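Local coordinates for protein 3-hydroxyisobutyrate dehydrogenase (Thermus thermophilus, PDB 2CVZ) that catalyses the NADP-dependent oxidation of 3-hydroxyisobutyrate, a step of valine catabolism, and binds its NADP(H) cofactor in a Rossmann-type domain, at residues C[223-228]-C[270-275]. Sequence-based numbering, arbitrary orientation.
Sequences FPKTFA and DADHVE. With NDP (NADPH dihydro-nicotinamide-adenine-dinucleotide phosphate), chain G.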
loop_
_atom_site.group_PDB
_atom_site.type_symbol
_atom_site.label_atom_id
_atom_site.label_comp_id
_atom_site.label_asym_id
_atom_site.label_seq_id
_atom_site.Cartn_x
_atom_site.Cartn_y
_atom_site.Cartn_z
ATOM N N PHE C 223 5.524 -19.137 19.956
ATOM C CA PHE C 223 4.286 -18.955 19.209
ATOM C C PHE C 223 3.084 -19.618 19.877
ATOM O O PHE C 223 2.416 -20.469 19.285
ATOM C CB PHE C 223 4.452 -19.484 17.783
ATOM C CG PHE C 223 5.326 -18.623 16.920
ATOM C CD1 PHE C 223 4.890 -17.368 16.505
ATOM C CD2 PHE C 223 6.589 -19.056 16.532
ATOM C CE1 PHE C 223 5.701 -16.556 15.714
ATOM C CE2 PHE C 223 7.410 -18.251 15.741
ATOM C CZ PHE C 223 6.963 -16.997 15.331
ATOM N N PRO C 224 2.792 -19.239 21.131
ATOM C CA PRO C 224 1.648 -19.839 21.818
ATOM C C PRO C 224 0.348 -19.429 21.139
ATOM O O PRO C 224 0.264 -18.360 20.532
ATOM C CB PRO C 224 1.771 -19.286 23.238
ATOM C CG PRO C 224 2.392 -17.939 23.017
ATOM C CD PRO C 224 3.465 -18.250 21.993
ATOM N N LYS C 225 -0.660 -20.286 21.234
ATOM C CA LYS C 225 -1.957 -20.009 20.626
ATOM C C LYS C 225 -2.894 -19.384 21.657
ATOM O O LYS C 225 -3.317 -20.053 22.597
ATOM C CB LYS C 225 -2.564 -21.310 20.089
ATOM C CG LYS C 225 -3.989 -21.178 19.580
ATOM C CD LYS C 225 -4.075 -20.205 18.414
ATOM C CE LYS C 225 -5.502 -20.092 17.901
ATOM N NZ LYS C 225 -6.050 -21.410 17.473
ATOM N N THR C 226 -3.204 -18.098 21.493
ATOM C CA THR C 226 -4.097 -17.417 22.430
ATOM C C THR C 226 -5.204 -16.628 21.731
ATOM O O THR C 226 -6.275 -16.425 22.296
ATOM C CB THR C 226 -3.328 -16.442 23.364
ATOM O OG1 THR C 226 -2.906 -15.290 22.622
ATOM C CG2 THR C 226 -2.104 -17.129 23.963
ATOM N N PHE C 227 -4.946 -16.192 20.501
ATOM C CA PHE C 227 -5.924 -15.416 19.731
ATOM C C PHE C 227 -5.795 -15.782 18.252
ATOM O O PHE C 227 -4.825 -15.408 17.599
ATOM C CB PHE C 227 -5.663 -13.921 19.943
ATOM C CG PHE C 227 -6.566 -13.015 19.153
ATOM C CD1 PHE C 227 -7.927 -13.281 19.039
ATOM C CD2 PHE C 227 -6.059 -11.866 18.556
ATOM C CE1 PHE C 227 -8.770 -12.414 18.345
ATOM C CE2 PHE C 227 -6.894 -10.992 17.860
ATOM C CZ PHE C 227 -8.252 -11.270 17.756
ATOM N N ALA C 228 -6.781 -16.509 17.737
ATOM C CA ALA C 228 -6.776 -16.966 16.349
ATOM C C ALA C 228 -6.590 -15.874 15.294
ATOM O O ALA C 228 -7.230 -14.822 15.344
ATOM C CB ALA C 228 -8.059 -17.750 16.059
ATOM N N ASP C 270 -6.640 -20.823 12.089
ATOM C CA ASP C 270 -6.397 -21.283 13.452
ATOM C C ASP C 270 -4.990 -21.055 14.001
ATOM O O ASP C 270 -4.696 -21.408 15.148
ATOM C CB ASP C 270 -6.784 -22.757 13.577
ATOM C CG ASP C 270 -8.277 -22.968 13.421
ATOM O OD1 ASP C 270 -9.049 -22.325 14.170
ATOM O OD2 ASP C 270 -8.681 -23.770 12.554
ATOM N N ALA C 271 -4.117 -20.468 13.191
ATOM C CA ALA C 271 -2.772 -20.162 13.656
ATOM C C ALA C 271 -2.965 -18.988 14.615
ATOM O O ALA C 271 -4.017 -18.352 14.599
ATOM C CB ALA C 271 -1.896 -19.748 12.490
ATOM N N ASP C 272 -1.975 -18.699 15.455
ATOM C CA ASP C 272 -2.106 -17.572 16.372
ATOM C C ASP C 272 -1.899 -16.295 15.566
ATOM O O ASP C 272 -1.153 -16.296 14.584
ATOM C CB ASP C 272 -1.064 -17.641 17.489
ATOM C CG ASP C 272 -1.202 -16.496 18.473
ATOM O OD1 ASP C 272 -2.211 -16.465 19.207
ATOM O OD2 ASP C 272 -0.309 -15.624 18.506
ATOM N N HIS C 273 -2.548 -15.211 15.977
ATOM C CA HIS C 273 -2.418 -13.951 15.251
ATOM C C HIS C 273 -0.968 -13.505 15.085
ATOM O O HIS C 273 -0.594 -12.955 14.046
ATOM C CB HIS C 273 -3.239 -12.839 15.928
ATOM C CG HIS C 273 -2.779 -12.484 17.309
ATOM N ND1 HIS C 273 -2.606 -11.179 17.721
ATOM C CD2 HIS C 273 -2.493 -13.257 18.385
ATOM C CE1 HIS C 273 -2.235 -11.164 18.989
ATOM N NE2 HIS C 273 -2.161 -12.411 19.416
ATOM N N VAL C 274 -0.144 -13.747 16.099
ATOM C CA VAL C 274 1.256 -13.347 16.027
ATOM C C VAL C 274 2.030 -14.181 15.007
ATOM O O VAL C 274 3.085 -13.767 14.527
ATOM C CB VAL C 274 1.927 -13.448 17.413
ATOM C CG1 VAL C 274 3.399 -13.067 17.320
ATOM C CG2 VAL C 274 1.209 -12.526 18.392
ATOM N N GLU C 275 1.503 -15.351 14.664
ATOM C CA GLU C 275 2.168 -16.199 13.680
ATOM C C GLU C 275 2.131 -15.561 12.295
ATOM O O GLU C 275 2.760 -16.052 11.356
ATOM C CB GLU C 275 1.527 -17.590 13.644
ATOM C CG GLU C 275 2.003 -18.484 14.782
ATOM C CD GLU C 275 1.490 -19.902 14.674
ATOM O OE1 GLU C 275 0.391 -20.182 15.192
ATOM O OE2 GLU C 275 2.190 -20.737 14.062
HETATM P PA NDP G . -12.524 -19.266 20.887
HETATM O O1A NDP G . -11.559 -19.736 21.845
HETATM O O2A NDP G . -12.509 -19.660 19.434
HETATM O O5B NDP G . -13.988 -19.619 21.530
HETATM C C5B NDP G . -15.180 -19.319 20.794
HETATM C C4B NDP G . -16.292 -19.784 21.722
HETATM O O4B NDP G . -17.531 -19.547 21.000
HETATM C C3B NDP G . -16.285 -21.218 22.142
HETATM O O3B NDP G . -16.773 -21.315 23.506
HETATM C C2B NDP G . -17.231 -21.890 21.224
HETATM O O2B NDP G . -17.785 -23.149 21.614
HETATM C C1B NDP G . -18.217 -20.789 20.982
HETATM N N9A NDP G . -18.958 -20.958 19.702
HETATM C C8A NDP G . -18.452 -20.953 18.381
HETATM N N7A NDP G . -19.422 -21.129 17.505
HETATM C C5A NDP G . -20.577 -21.254 18.226
HETATM C C6A NDP G . -21.935 -21.457 17.887
HETATM N N6A NDP G . -22.299 -21.568 16.609
HETATM N N1A NDP G . -22.863 -21.536 18.873
HETATM C C2A NDP G . -22.489 -21.423 20.168
HETATM N N3A NDP G . -21.236 -21.230 20.595
HETATM C C4A NDP G . -20.315 -21.153 19.564
HETATM O O3 NDP G . -12.606 -17.695 20.914
HETATM P PN NDP G . -11.913 -16.505 21.722
HETATM O O1N NDP G . -10.477 -16.577 21.434
HETATM O O2N NDP G . -12.424 -16.683 23.121
HETATM O O5D NDP G . -12.667 -15.248 21.090
HETATM C C5D NDP G . -14.098 -15.011 21.294
HETATM C C4D NDP G . -14.356 -13.501 20.999
HETATM O O4D NDP G . -13.444 -12.747 21.794
HETATM C C3D NDP G . -14.028 -13.133 19.549
HETATM O O3D NDP G . -14.999 -12.189 19.076
HETATM C C2D NDP G . -12.624 -12.590 19.607
HETATM O O2D NDP G . -12.365 -11.809 18.454
HETATM C C1D NDP G . -12.752 -11.799 20.976
HETATM N N1N NDP G . -11.452 -11.497 21.651
HETATM C C2N NDP G . -10.450 -12.507 21.668
HETATM C C3N NDP G . -9.210 -12.171 22.349
HETATM C C7N NDP G . -8.125 -13.155 22.425
HETATM O O7N NDP G . -6.944 -12.851 22.695
HETATM N N7N NDP G . -8.378 -14.461 22.215
HETATM C C4N NDP G . -9.078 -10.903 22.932
HETATM C C5N NDP G . -10.058 -9.953 22.899
HETATM C C6N NDP G . -11.246 -10.247 22.260
HETATM P P2B NDP G . -17.034 -24.504 21.499
HETATM O O1X NDP G . -18.139 -25.479 21.401
HETATM O O2X NDP G . -16.189 -24.682 22.711
HETATM O O3X NDP G . -16.173 -24.510 20.237
HETATM O O HOH W 1 0.281 -21.058 17.891
HETATM O O HOH W 2 1.973 -16.808 19.056
HETATM O O HOH W 3 -8.669 -21.260 16.739
#
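Asp-272 points its carboxylate at the backbone of Pro-224 to Phe-227. Its CB lies 3.4 Å from Pro-224 O. With CG anti to the backbone N (chi1 -179°), Asp-272 CG comes to 3.1 Å from the same Pro-224 O and the carboxylate meets the amides that follow. Asp-272 OD1 accepts two nearly straight backbone bonds: Thr-226 N, 3.0 Å away, comes from above the carboxylate plane, while Phe-227 N meets OD1 almost along its C-O axis. The other oxygen, OD2, takes Val-274 N from its own segment, an Asx turn at the start of the 3-10 segment 273-275, as well as a salt bridge from Arg-217 of helix 214-219. A water links OD2 to Pro-224 O. Replacing Asp-272 with an alanine removes the carboxylate, which would probably leave the amides of Thr-226 and Phe-227 without their shared acceptor and Arg-217 without its salt-bridge mate. The two segments are interhelical loops of the mostly helical C-terminal part of the chain, joined by a single beta bridge between Ala-228 and Asp-272, and Thr-226 and Phe-227 line part of the NADPH pocket. Thr-226 O accepts a hydrogen bond from the carboxamide N7N of the cofactor at 2.9 Å, and the Phe-227 ring lies against the same carboxamide. Phe-227 then turns an edge to His-273 in a T-shaped stack: Phe-227 CD2 sits 3.5 Å above the centre of the imidazole, planes at 65°, and Val-274 CG2 lies toward the rim of the opposite face. His-273 N bonds to Phe-227 O. Lys-225, bent at chi2 and chi4, brings NZ to 2.7 Å from Asp-270 O, and a water bridges NZ to Asp-270 OD1. Phe-223 CD1 rests 3.5 Å from Glu-275 CG, and its ring makes a cation-pi contact with Arg-278.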